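Local coordinates for PBP5 (Haemophilus influenzae, PDB 3A3J), which removes the C-terminal D-alanine from sugar-peptide precursors of the cell wall, as a serine-type D-alanyl-D-alanine carboxypeptidase, at residues 29-34 with 131-136; 43-48 with 116-121; 57-62 with 108-113. All blocks are in the same frame, centred on the assembly; numbering follows the deposited sequence.

Interaction 1 of 3, residues 29-34 with 131-136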
ATOM      1  N   ASP A  29      -9.162  12.283   1.028  1.00 33.35           N
ATOM      2  CA  ASP A  29      -9.874  11.704   2.185  1.00 32.81           C
ATOM      3  C   ASP A  29     -11.367  11.696   1.889  1.00 33.28           C
ATOM      4  O   ASP A  29     -12.154  11.190   2.654  1.00 32.03           O
ATOM      5  CB  ASP A  29      -9.612  12.474   3.494  1.00 33.24           C
ATOM      6  CG  ASP A  29      -8.150  12.457   3.901  1.00 32.19           C
ATOM      7  OD1 ASP A  29      -7.546  11.357   3.989  1.00 29.67           O
ATOM      8  OD2 ASP A  29      -7.583  13.568   4.131  1.00 35.14           O
ATOM      9  N   GLN A  30     -11.772  12.184   0.731  1.00 34.61           N
ATOM     10  CA  GLN A  30     -13.198  12.058   0.374  1.00 36.05           C
ATOM     11  C   GLN A  30     -13.624  10.579   0.165  1.00 35.90           C
ATOM     12  O   GLN A  30     -12.907   9.782  -0.458  1.00 35.10           O
ATOM     13  CB  GLN A  30     -13.513  12.881  -0.842  1.00 36.50           C
ATOM     14  CG  GLN A  30     -14.971  12.849  -1.238  1.00 40.50           C
ATOM     15  CD  GLN A  30     -15.118  13.347  -2.660  1.00 42.38           C
ATOM     16  OE1 GLN A  30     -15.618  12.641  -3.528  1.00 45.73           O
ATOM     17  NE2 GLN A  30     -14.604  14.527  -2.915  1.00 43.76           N
ATOM     18  N   ARG A  31     -14.762  10.209   0.729  1.00 34.14           N
ATOM     19  CA  ARG A  31     -15.226   8.808   0.649  1.00 34.88           C
ATOM     20  C   ARG A  31     -15.779   8.427  -0.753  1.00 33.36           C
ATOM     21  O   ARG A  31     -16.543   9.177  -1.375  1.00 33.69           O
ATOM     22  CB  ARG A  31     -16.283   8.519   1.736  1.00 34.71           C
ATOM     23  CG  ARG A  31     -15.636   8.576   3.097  1.00 36.93           C
ATOM     24  CD  ARG A  31     -16.593   8.581   4.219  1.00 38.59           C
ATOM     25  NE  ARG A  31     -15.829   8.366   5.448  1.00 42.77           N
ATOM     26  CZ  ARG A  31     -16.359   7.910   6.589  1.00 44.70           C
ATOM     27  NH1 ARG A  31     -17.654   7.654   6.648  1.00 40.06           N
ATOM     28  NH2 ARG A  31     -15.599   7.708   7.668  1.00 41.46           N
ATOM     29  N   GLN A  32     -15.375   7.254  -1.215  1.00 31.76           N
ATOM     30  CA  GLN A  32     -15.677   6.781  -2.527  1.00 31.41           C
ATOM     31  C   GLN A  32     -16.055   5.307  -2.433  1.00 30.89           C
ATOM     32  O   GLN A  32     -15.535   4.567  -1.582  1.00 29.99           O
ATOM     33  CB  GLN A  32     -14.412   6.881  -3.400  1.00 31.25           C
ATOM     34  CG  GLN A  32     -14.132   8.267  -3.914  1.00 30.19           C
ATOM     35  CD  GLN A  32     -14.944   8.544  -5.133  1.00 32.80           C
ATOM     36  OE1 GLN A  32     -15.228   7.648  -5.898  1.00 32.58           O
ATOM     37  NE2 GLN A  32     -15.325   9.763  -5.314  1.00 30.66           N
ATOM     38  N   TYR A  33     -16.945   4.876  -3.328  1.00 30.67           N
ATOM     39  CA  TYR A  33     -17.256   3.439  -3.470  1.00 30.48           C
ATOM     40  C   TYR A  33     -16.035   2.723  -3.995  1.00 29.67           C
ATOM     41  O   TYR A  33     -15.557   3.064  -5.059  1.00 30.12           O
ATOM     42  CB  TYR A  33     -18.430   3.235  -4.433  1.00 30.59           C
ATOM     43  CG  TYR A  33     -19.739   3.672  -3.860  1.00 34.14           C
ATOM     44  CD1 TYR A  33     -20.707   2.731  -3.468  1.00 35.74           C
ATOM     45  CD2 TYR A  33     -19.995   5.031  -3.641  1.00 35.68           C
ATOM     46  CE1 TYR A  33     -21.915   3.148  -2.895  1.00 35.86           C
ATOM     47  CE2 TYR A  33     -21.179   5.448  -3.102  1.00 36.04           C
ATOM     48  CZ  TYR A  33     -22.140   4.508  -2.742  1.00 36.23           C
ATOM     49  OH  TYR A  33     -23.321   4.950  -2.211  1.00 35.80           O
ATOM     50  N   PRO A  34     -15.499   1.737  -3.255  1.00 29.77           N
ATOM     51  CA  PRO A  34     -14.213   1.177  -3.720  1.00 28.49           C
ATOM     52  C   PRO A  34     -14.337   0.203  -4.894  1.00 28.14           C
ATOM     53  O   PRO A  34     -13.340   0.002  -5.636  1.00 27.96           O
ATOM     54  CB  PRO A  34     -13.670   0.448  -2.497  1.00 28.20           C
ATOM     55  CG  PRO A  34     -14.932   0.049  -1.731  1.00 28.07           C
ATOM     56  CD  PRO A  34     -15.921   1.174  -1.952  1.00 29.11           C
ATOM     57  N   LEU A 131      -6.663   3.679   9.275  1.00 31.10           N
ATOM     58  CA  LEU A 131      -7.465   4.342   8.255  1.00 30.16           C
ATOM     59  C   LEU A 131      -8.730   4.868   8.822  1.00 30.77           C
ATOM     60  O   LEU A 131      -9.355   4.203   9.629  1.00 31.52           O
ATOM     61  CB  LEU A 131      -7.884   3.344   7.136  1.00 28.92           C
ATOM     62  CG  LEU A 131      -6.868   2.314   6.681  1.00 28.95           C
ATOM     63  CD1 LEU A 131      -7.529   1.405   5.567  1.00 24.57           C
ATOM     64  CD2 LEU A 131      -5.637   3.036   6.132  1.00 28.76           C
ATOM     65  N   LYS A 132      -9.205   5.980   8.291  1.00 31.17           N
ATOM     66  CA  LYS A 132     -10.215   6.742   8.960  1.00 31.60           C
ATOM     67  C   LYS A 132     -11.397   6.866   8.032  1.00 32.09           C
ATOM     68  O   LYS A 132     -12.486   7.283   8.407  1.00 31.21           O
ATOM     69  CB  LYS A 132      -9.566   8.107   9.236  1.00 33.68           C
ATOM     70  CG  LYS A 132     -10.528   9.138   9.742  1.00 36.05           C
ATOM     71  CD  LYS A 132      -9.974  10.515   9.605  1.00 35.33           C
ATOM     72  CE  LYS A 132     -11.168  11.470   9.671  1.00 37.64           C
ATOM     73  NZ  LYS A 132     -10.665  12.759  10.137  1.00 42.79           N
ATOM     74  N   ASN A 133     -11.209   6.438   6.785  1.00 31.55           N
ATOM     75  CA  ASN A 133     -12.210   6.662   5.793  1.00 30.89           C
ATOM     76  C   ASN A 133     -12.531   5.420   4.946  1.00 31.45           C
ATOM     77  O   ASN A 133     -12.980   5.532   3.787  1.00 30.40           O
ATOM     78  CB  ASN A 133     -11.730   7.806   4.900  1.00 30.57           C
ATOM     79  CG  ASN A 133     -11.946   9.160   5.553  1.00 31.28           C
ATOM     80  OD1 ASN A 133     -13.048   9.468   5.964  1.00 29.21           O
ATOM     81  ND2 ASN A 133     -10.896   9.962   5.647  1.00 29.55           N
ATOM     82  N   THR A 134     -12.279   4.263   5.528  1.00 30.21           N
ATOM     83  CA  THR A 134     -12.608   3.028   4.914  1.00 30.09           C
ATOM     84  C   THR A 134     -13.533   2.135   5.728  1.00 30.26           C
ATOM     85  O   THR A 134     -13.302   1.950   6.936  1.00 29.21           O
ATOM     86  CB  THR A 134     -11.311   2.279   4.659  1.00 30.19           C
ATOM     87  OG1 THR A 134     -10.500   3.112   3.830  1.00 32.70           O
ATOM     88  CG2 THR A 134     -11.577   0.972   3.900  1.00 31.42           C
ATOM     89  N   ASN A 135     -14.547   1.520   5.087  1.00 29.21           N
ATOM     90  CA  ASN A 135     -15.293   0.451   5.760  1.00 29.50           C
ATOM     91  C   ASN A 135     -15.795  -0.599   4.757  1.00 29.46           C
ATOM     92  O   ASN A 135     -16.439  -0.264   3.792  1.00 28.89           O
ATOM     93  CB  ASN A 135     -16.527   1.015   6.505  1.00 29.94           C
ATOM     94  CG  ASN A 135     -17.268  -0.065   7.268  1.00 30.83           C
ATOM     95  OD1 ASN A 135     -16.727  -0.606   8.192  1.00 30.43           O
ATOM     96  ND2 ASN A 135     -18.429  -0.453   6.814  1.00 34.01           N
ATOM     97  N   PHE A 136     -15.522  -1.861   5.015  1.00 29.91           N
ATOM     98  CA  PHE A 136     -15.936  -2.914   4.092  1.00 30.19           C
ATOM     99  C   PHE A 136     -17.165  -3.643   4.617  1.00 31.22           C
ATOM    100  O   PHE A 136     -17.302  -3.901   5.823  1.00 31.16           O
ATOM    101  CB  PHE A 136     -14.797  -3.896   3.865  1.00 28.53           C
ATOM    102  CG  PHE A 136     -13.583  -3.266   3.258  1.00 28.35           C
ATOM    103  CD1 PHE A 136     -13.627  -2.751   1.954  1.00 29.86           C
ATOM    104  CD2 PHE A 136     -12.416  -3.120   3.988  1.00 26.58           C
ATOM    105  CE1 PHE A 136     -12.512  -2.149   1.381  1.00 29.42           C
ATOM    106  CE2 PHE A 136     -11.286  -2.476   3.395  1.00 28.26           C
ATOM    107  CZ  PHE A 136     -11.338  -2.014   2.114  1.00 27.73           C
TER
HETATM  108  O   HOH W   1      -8.813   9.126   4.186  1.00 32.47           O

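Interaction 2 of 3, residues 43-48 with 116-121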
ATOM      1  N   SER A  43      -7.324  -9.709  -0.632  1.00 23.68           N
ATOM      2  CA  SER A  43      -6.020 -10.394  -0.864  1.00 24.56           C
ATOM      3  C   SER A  43      -5.006 -10.145   0.262  1.00 22.72           C
ATOM      4  O   SER A  43      -4.133 -10.966   0.505  1.00 23.20           O
ATOM      5  CB  SER A  43      -5.422  -9.850  -2.188  1.00 25.52           C
ATOM      6  OG  SER A  43      -6.551  -9.763  -3.126  1.00 33.35           O
ATOM      7  N   TYR A  44      -5.076  -8.977   0.884  1.00 23.39           N
ATOM      8  CA  TYR A  44      -4.255  -8.716   2.083  1.00 23.97           C
ATOM      9  C   TYR A  44      -4.550  -9.806   3.175  1.00 24.35           C
ATOM     10  O   TYR A  44      -3.651 -10.592   3.554  1.00 25.14           O
ATOM     11  CB  TYR A  44      -4.454  -7.281   2.630  1.00 24.51           C
ATOM     12  CG  TYR A  44      -3.417  -6.999   3.743  1.00 23.27           C
ATOM     13  CD1 TYR A  44      -2.132  -6.521   3.418  1.00 25.71           C
ATOM     14  CD2 TYR A  44      -3.671  -7.338   5.076  1.00 21.65           C
ATOM     15  CE1 TYR A  44      -1.142  -6.307   4.420  1.00 28.62           C
ATOM     16  CE2 TYR A  44      -2.708  -7.121   6.097  1.00 25.67           C
ATOM     17  CZ  TYR A  44      -1.448  -6.586   5.752  1.00 27.44           C
ATOM     18  OH  TYR A  44      -0.478  -6.368   6.699  1.00 31.67           O
ATOM     19  N   VAL A  45      -5.829  -9.951   3.548  1.00 24.59           N
ATOM     20  CA  VAL A  45      -6.253 -11.075   4.510  1.00 22.87           C
ATOM     21  C   VAL A  45      -5.727 -12.428   4.062  1.00 24.17           C
ATOM     22  O   VAL A  45      -5.016 -13.084   4.801  1.00 22.95           O
ATOM     23  CB  VAL A  45      -7.778 -11.085   4.673  1.00 22.64           C
ATOM     24  CG1 VAL A  45      -8.275 -12.140   5.681  1.00 22.56           C
ATOM     25  CG2 VAL A  45      -8.206  -9.728   5.142  1.00 19.11           C
ATOM     26  N   VAL A  46      -5.981 -12.798   2.792  1.00 25.18           N
ATOM     27  CA  VAL A  46      -5.514 -14.092   2.257  1.00 25.90           C
ATOM     28  C   VAL A  46      -3.999 -14.167   2.344  1.00 26.69           C
ATOM     29  O   VAL A  46      -3.416 -15.186   2.737  1.00 27.96           O
ATOM     30  CB  VAL A  46      -5.966 -14.330   0.728  1.00 26.02           C
ATOM     31  CG1 VAL A  46      -5.400 -15.658   0.213  1.00 26.47           C
ATOM     32  CG2 VAL A  46      -7.487 -14.362   0.555  1.00 24.46           C
ATOM     33  N   GLY A  47      -3.330 -13.089   1.960  1.00 27.16           N
ATOM     34  CA  GLY A  47      -1.869 -13.169   1.945  1.00 27.45           C
ATOM     35  C   GLY A  47      -1.259 -13.278   3.345  1.00 27.00           C
ATOM     36  O   GLY A  47      -0.338 -14.044   3.579  1.00 24.45           O
ATOM     37  N   VAL A  48      -1.799 -12.535   4.291  1.00 28.87           N
ATOM     38  CA  VAL A  48      -1.348 -12.743   5.696  1.00 31.47           C
ATOM     39  C   VAL A  48      -1.654 -14.157   6.233  1.00 32.66           C
ATOM     40  O   VAL A  48      -0.815 -14.797   6.898  1.00 33.59           O
ATOM     41  CB  VAL A  48      -1.923 -11.699   6.612  1.00 31.28           C
ATOM     42  CG1 VAL A  48      -1.450 -11.990   8.103  1.00 33.29           C
ATOM     43  CG2 VAL A  48      -1.477 -10.297   6.132  1.00 30.95           C
ATOM     44  N   PRO A 116     -19.650 -12.892   6.409  1.00 28.58           N
ATOM     45  CA  PRO A 116     -19.661 -11.811   7.422  1.00 28.73           C
ATOM     46  C   PRO A 116     -18.443 -11.882   8.389  1.00 27.33           C
ATOM     47  O   PRO A 116     -17.905 -10.857   8.774  1.00 28.14           O
ATOM     48  CB  PRO A 116     -21.016 -12.016   8.143  1.00 29.36           C
ATOM     49  CG  PRO A 116     -21.894 -12.641   7.081  1.00 29.20           C
ATOM     50  CD  PRO A 116     -20.945 -13.610   6.346  1.00 28.24           C
ATOM     51  N   ASN A 117     -17.972 -13.062   8.744  1.00 26.02           N
ATOM     52  CA  ASN A 117     -16.887 -13.098   9.701  1.00 24.85           C
ATOM     53  C   ASN A 117     -15.586 -12.652   8.999  1.00 26.84           C
ATOM     54  O   ASN A 117     -14.779 -11.907   9.575  1.00 28.34           O
ATOM     55  CB  ASN A 117     -16.752 -14.497  10.266  1.00 22.80           C
ATOM     56  CG  ASN A 117     -17.924 -14.870  11.205  1.00 22.92           C
ATOM     57  OD1 ASN A 117     -18.734 -14.016  11.624  1.00 22.63           O
ATOM     58  ND2 ASN A 117     -18.014 -16.143  11.518  1.00 19.48           N
ATOM     59  N   PHE A 118     -15.393 -13.088   7.741  1.00 27.06           N
ATOM     60  CA  PHE A 118     -14.205 -12.724   6.992  1.00 27.21           C
ATOM     61  C   PHE A 118     -14.100 -11.229   6.828  1.00 25.80           C
ATOM     62  O   PHE A 118     -13.025 -10.684   6.925  1.00 25.77           O
ATOM     63  CB  PHE A 118     -14.206 -13.364   5.603  1.00 26.47           C
ATOM     64  CG  PHE A 118     -13.033 -12.972   4.755  1.00 25.04           C
ATOM     65  CD1 PHE A 118     -11.868 -13.717   4.788  1.00 23.26           C
ATOM     66  CD2 PHE A 118     -13.109 -11.860   3.897  1.00 25.53           C
ATOM     67  CE1 PHE A 118     -10.813 -13.373   3.953  1.00 24.00           C
ATOM     68  CE2 PHE A 118     -12.056 -11.498   3.083  1.00 21.49           C
ATOM     69  CZ  PHE A 118     -10.918 -12.260   3.105  1.00 21.28           C
ATOM     70  N   VAL A 119     -15.223 -10.600   6.564  1.00 25.47           N
ATOM     71  CA  VAL A 119     -15.290  -9.209   6.309  1.00 28.07           C
ATOM     72  C   VAL A 119     -14.764  -8.461   7.558  1.00 30.88           C
ATOM     73  O   VAL A 119     -14.272  -7.321   7.470  1.00 30.82           O
ATOM     74  CB  VAL A 119     -16.752  -8.769   6.019  1.00 26.74           C
ATOM     75  CG1 VAL A 119     -16.827  -7.328   6.055  1.00 28.93           C
ATOM     76  CG2 VAL A 119     -17.260  -9.239   4.619  1.00 30.11           C
ATOM     77  N   GLU A 120     -14.913  -9.102   8.733  1.00 31.80           N
ATOM     78  CA  GLU A 120     -14.615  -8.449   9.983  1.00 32.12           C
ATOM     79  C   GLU A 120     -13.096  -8.406  10.149  1.00 31.65           C
ATOM     80  O   GLU A 120     -12.574  -7.456  10.724  1.00 32.53           O
ATOM     81  CB  GLU A 120     -15.314  -9.191  11.130  1.00 32.12           C
ATOM     82  CG  GLU A 120     -15.606  -8.310  12.240  1.00 37.18           C
ATOM     83  CD  GLU A 120     -16.171  -6.955  11.782  1.00 44.54           C
ATOM     84  OE1 GLU A 120     -17.098  -6.884  10.934  1.00 47.63           O
ATOM     85  OE2 GLU A 120     -15.697  -5.949  12.330  1.00 47.88           O
ATOM     86  N   THR A 121     -12.410  -9.448   9.670  1.00 31.36           N
ATOM     87  CA  THR A 121     -10.962  -9.429   9.553  1.00 32.11           C
ATOM     88  C   THR A 121     -10.450  -8.309   8.617  1.00 31.88           C
ATOM     89  O   THR A 121      -9.387  -7.703   8.881  1.00 33.67           O
ATOM     90  CB  THR A 121     -10.468 -10.760   9.080  1.00 32.32           C
ATOM     91  OG1 THR A 121     -10.793 -11.715  10.073  1.00 35.93           O
ATOM     92  CG2 THR A 121      -8.927 -10.795   8.947  1.00 32.08           C
TER

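Interaction 3 of 3, residues 57-62 with 108-113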
ATOM      1  N   ASN A  57      -1.355 -22.636   0.108  1.00 36.18           N
ATOM      2  CA  ASN A  57      -1.773 -22.530  -1.285  1.00 36.46           C
ATOM      3  C   ASN A  57      -2.343 -23.843  -1.826  1.00 37.07           C
ATOM      4  O   ASN A  57      -3.118 -23.859  -2.769  1.00 38.03           O
ATOM      5  CB  ASN A  57      -0.578 -22.148  -2.168  1.00 35.87           C
ATOM      6  CG  ASN A  57      -0.334 -20.691  -2.177  1.00 35.97           C
ATOM      7  OD1 ASN A  57       0.800 -20.240  -2.089  1.00 42.15           O
ATOM      8  ND2 ASN A  57      -1.380 -19.932  -2.269  1.00 34.36           N
ATOM      9  N   THR A  58      -1.878 -24.952  -1.295  1.00 37.74           N
ATOM     10  CA  THR A  58      -2.366 -26.246  -1.745  1.00 38.37           C
ATOM     11  C   THR A  58      -3.712 -26.626  -1.109  1.00 38.28           C
ATOM     12  O   THR A  58      -4.305 -27.641  -1.486  1.00 38.71           O
ATOM     13  CB  THR A  58      -1.384 -27.291  -1.393  1.00 38.89           C
ATOM     14  OG1 THR A  58      -0.926 -26.996  -0.057  1.00 40.63           O
ATOM     15  CG2 THR A  58      -0.204 -27.198  -2.373  1.00 37.98           C
ATOM     16  N   ASP A  59      -4.261 -25.820  -0.208  1.00 35.83           N
ATOM     17  CA  ASP A  59      -5.601 -26.196   0.228  1.00 35.05           C
ATOM     18  C   ASP A  59      -6.560 -26.336  -0.968  1.00 33.90           C
ATOM     19  O   ASP A  59      -6.621 -25.479  -1.809  1.00 34.17           O
ATOM     20  CB  ASP A  59      -6.142 -25.222   1.248  1.00 32.19           C
ATOM     21  CG  ASP A  59      -5.256 -25.126   2.449  1.00 32.15           C
ATOM     22  OD1 ASP A  59      -4.439 -26.042   2.677  1.00 31.68           O
ATOM     23  OD2 ASP A  59      -5.380 -24.149   3.186  1.00 27.01           O
ATOM     24  N   MET A  60      -7.309 -27.431  -1.012  1.00 33.90           N
ATOM     25  CA  MET A  60      -8.342 -27.658  -2.041  1.00 33.21           C
ATOM     26  C   MET A  60      -9.617 -27.220  -1.393  1.00 32.63           C
ATOM     27  O   MET A  60      -9.948 -27.707  -0.298  1.00 33.38           O
ATOM     28  CB  MET A  60      -8.396 -29.127  -2.433  1.00 32.16           C
ATOM     29  CG  MET A  60      -7.139 -29.604  -3.140  1.00 33.43           C
ATOM     30  SD  MET A  60      -6.683 -28.450  -4.532  1.00 35.00           S
ATOM     31  CE  MET A  60      -7.894 -28.865  -5.798  1.00 28.86           C
ATOM     32  N   VAL A  61     -10.304 -26.270  -2.009  1.00 30.77           N
ATOM     33  CA  VAL A  61     -11.506 -25.713  -1.448  1.00 29.86           C
ATOM     34  C   VAL A  61     -12.699 -26.200  -2.285  1.00 30.69           C
ATOM     35  O   VAL A  61     -12.658 -26.126  -3.528  1.00 29.28           O
ATOM     36  CB  VAL A  61     -11.459 -24.188  -1.531  1.00 28.72           C
ATOM     37  CG1 VAL A  61     -12.776 -23.497  -1.043  1.00 28.52           C
ATOM     38  CG2 VAL A  61     -10.311 -23.689  -0.694  1.00 29.47           C
ATOM     39  N   THR A  62     -13.779 -26.629  -1.620  1.00 30.54           N
ATOM     40  CA  THR A  62     -14.975 -27.164  -2.329  1.00 30.17           C
ATOM     41  C   THR A  62     -15.885 -26.082  -2.753  1.00 28.35           C
ATOM     42  O   THR A  62     -16.266 -25.296  -1.947  1.00 27.99           O
ATOM     43  CB  THR A  62     -15.791 -28.076  -1.381  1.00 30.05           C
ATOM     44  OG1 THR A  62     -14.962 -29.162  -1.050  1.00 31.91           O
ATOM     45  CG2 THR A  62     -17.064 -28.640  -2.078  1.00 32.45           C
ATOM     46  N   ALA A 108     -13.142 -16.243   1.301  1.00 26.58           N
ATOM     47  CA  ALA A 108     -13.656 -15.776   2.527  1.00 28.55           C
ATOM     48  C   ALA A 108     -14.181 -16.959   3.402  1.00 29.95           C
ATOM     49  O   ALA A 108     -13.915 -17.011   4.643  1.00 30.95           O
ATOM     50  CB  ALA A 108     -14.816 -14.756   2.285  1.00 26.71           C
ATOM     51  N   GLU A 109     -14.978 -17.834   2.786  1.00 29.65           N
ATOM     52  CA  GLU A 109     -15.532 -18.999   3.495  1.00 29.65           C
ATOM     53  C   GLU A 109     -14.441 -19.971   3.884  1.00 30.33           C
ATOM     54  O   GLU A 109     -14.466 -20.539   4.974  1.00 30.59           O
ATOM     55  CB  GLU A 109     -16.609 -19.687   2.650  1.00 29.09           C
ATOM     56  CG  GLU A 109     -17.759 -18.693   2.382  1.00 28.42           C
ATOM     57  CD  GLU A 109     -18.937 -19.294   1.649  1.00 29.86           C
ATOM     58  OE1 GLU A 109     -18.733 -20.326   1.019  1.00 31.13           O
ATOM     59  OE2 GLU A 109     -20.050 -18.722   1.686  1.00 29.15           O
ATOM     60  N   HIS A 110     -13.458 -20.181   3.038  1.00 29.31           N
ATOM     61  CA  HIS A 110     -12.417 -21.113   3.464  1.00 29.43           C
ATOM     62  C   HIS A 110     -11.611 -20.606   4.689  1.00 29.14           C
ATOM     63  O   HIS A 110     -11.146 -21.414   5.505  1.00 29.16           O
ATOM     64  CB  HIS A 110     -11.481 -21.425   2.297  1.00 30.15           C
ATOM     65  CG  HIS A 110     -10.318 -22.335   2.628  1.00 31.53           C
ATOM     66  ND1 HIS A 110     -10.471 -23.672   2.929  1.00 36.02           N
ATOM     67  CD2 HIS A 110      -8.981 -22.116   2.618  1.00 34.26           C
ATOM     68  CE1 HIS A 110      -9.281 -24.236   3.102  1.00 34.36           C
ATOM     69  NE2 HIS A 110      -8.360 -23.308   2.936  1.00 37.32           N
ATOM     70  N   ILE A 111     -11.418 -19.281   4.783  1.00 28.41           N
ATOM     71  CA  ILE A 111     -10.531 -18.687   5.781  1.00 27.25           C
ATOM     72  C   ILE A 111     -11.371 -18.433   7.020  1.00 28.33           C
ATOM     73  O   ILE A 111     -10.938 -18.707   8.112  1.00 29.89           O
ATOM     74  CB  ILE A 111      -9.909 -17.351   5.267  1.00 26.05           C
ATOM     75  CG1 ILE A 111      -8.823 -17.625   4.202  1.00 26.79           C
ATOM     76  CG2 ILE A 111      -9.361 -16.539   6.399  1.00 21.20           C
ATOM     77  CD1 ILE A 111      -8.543 -16.388   3.335  1.00 26.73           C
ATOM     78  N   SER A 112     -12.562 -17.898   6.850  1.00 28.55           N
ATOM     79  CA  SER A 112     -13.333 -17.506   8.026  1.00 31.16           C
ATOM     80  C   SER A 112     -14.604 -18.313   8.336  1.00 31.22           C
ATOM     81  O   SER A 112     -15.290 -17.983   9.284  1.00 32.74           O
ATOM     82  CB  SER A 112     -13.660 -16.007   8.001  1.00 30.89           C
ATOM     83  OG  SER A 112     -12.498 -15.271   8.360  1.00 34.30           O
ATOM     84  N   GLY A 113     -14.889 -19.340   7.544  1.00 31.01           N
ATOM     85  CA  GLY A 113     -16.055 -20.181   7.738  1.00 31.83           C
ATOM     86  C   GLY A 113     -17.308 -19.579   7.117  1.00 32.34           C
ATOM     87  O   GLY A 113     -18.145 -20.315   6.515  1.00 34.14           O
TER

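Interaction 1 of 3, residues 29-34 with 131-136
Arg31 and Asn133 mark the closest approach of two irregular loop segments, 29-34 and 131-136, their CA atoms 6.3 Å apart. Asn133 is the buried centre of the contact. Arg31 reaches it with a chain extended from CG to NE, which carries the guanidinium edge up to two acceptors at once. Arg31 NE donates to Asn133 OD1 (3.0 Å) and meets a lone pair of that oxygen in the carbonyl plane, although the guanidinium and amide planes stand nearly perpendicular (82°). Arg31 NH2 gives a longer bond, 3.2 Å, to the backbone O of Lys132, so two bonds fix the rotation of the arginine head. Within the transpeptidase-like domain of this penicillin-binding protein, the pairing joins the loop that leads into helix 38-51, the helix preceded by Ser36, the probable acyl-ester nucleophile, to the loop between helices 115-128 and 151-164. The other end of the amide faces a water, which takes a hydrogen bond from Asn133 ND2 (2.7 Å) and gives one to Asp29 OD1 (2.6 Å). Asp29 OD1 also forms a salt bridge with Arg152, and the backbone N of Asn133 is bonded to Asp153, which ties both loops to the start of helix 151-164.

Interaction 2 of 3, residues 43-48 with 116-121
Apolar contact between two helices makes up this interface, and Val45 is its centre: from helix 38-51 it meets Phe118 and Thr121, which lie one helical turn apart on helix 115-128. The CA atoms of Val45 and Thr121 come within 7.1 Å. Of the two valine methyls, CG1 does most of the touching. With chi1 at -177°, Val45 CG1 points away from the backbone N and comes between the two partners, 3.3 Å from Phe118 CE1 and 3.6 Å from Thr121 CG2. The first of these distances is short for carbon atoms, so the methyl is pressed closely against the phenyl ring at CE1. Phe118 arrives from the direction opposite to Val45 and meets it obliquely with the far end of its ring; Phe118 CZ also lies 3.7 Å from Val45 CB. Thr121 offers its methyl, and Thr121 CG2 lies 4.0 Å from Val45 CG2 as well.

Neighbouring elements add to the packing. Ala108, Ile111 and Ser112 of helix 101-112 touch the Phe118 side chain, as does Pro139 from a loop, while Met122 and Tyr125 of helix 115-128 extend the surface against Val45.

Polar bonds of helix 38-51 run elsewhere: Ser43 OG to Lys39 O within the helix, and Tyr44 OH to Asp164. This buried junction belongs to the helical part of the penicillin-binding fold: helix 38-51 carries the SxxK lysine, Lys39, the probable proton acceptor, and the Phe118 side chain lies about 9 Å from the side chain of that lysine.

Interaction 3 of 3, residues 57-62 with 108-113
His110, near the C-terminal end of helix 101-112, meets both Asp59 and Val61 of the segment 57-62. Before it in the helix, Glu109 turns its carboxylate to another partner, the hydroxyl of Ser66. With CG swung away from the backbone N (chi1 177°), His110 extends its imidazole toward the strand. At the ring edge His110 NE2 donates to Asp59 OD2 at 3.1 Å; the N-H points almost straight at the oxygen (168°), which lies in the ring plane. The bond meets the anti side of the carboxylate, 29° out of its plane. The same OD2 also accepts a bond from the backbone N of His56, so the oxygen is gripped twice. Over one face of the His110 ring lies Val61 CG2, 3.7 Å from its centroid, in a CH-pi contact. The histidine thereby links helix 101-112 to strand 60-62 and the residue before it, in the small antiparallel ribbon with 85-87, which belongs to the largely helical part of the carboxypeptidase domain, away from the catalytic residues. Val88 of helix 88-98 also packs against His110. Farther along, Ile111 turns to Val46 and Phe118 of neighbouring helices, and Gly113 ends the helix with a positive phi.

In the fold
All three contacts lie in the D-alanyl-D-alanine carboxypeptidase domain and close progressively shorter spans of chain, interaction 3 within interaction 2 and interaction 2 within interaction 1. Interactions 2 and 3 are neighbours, their centres about 12 Å apart. Phe118 and Val46 of interaction 2 pack on Ala108, Ile111 and Ser112 of interaction 3, where helices 38-51 and 115-128 meet helix 101-112. Interaction 1 is about 17 Å from interaction 2 between centres and touches it through Phe136 and Val119; from interaction 3 its centre lies about 28 Å away. Interaction 1 joins the loop before helix 38-51 to that after 115-128, interaction 2 lies on the helix bearing Lys39, and interaction 3 ties helix 101-112 to the two-stranded ribbon.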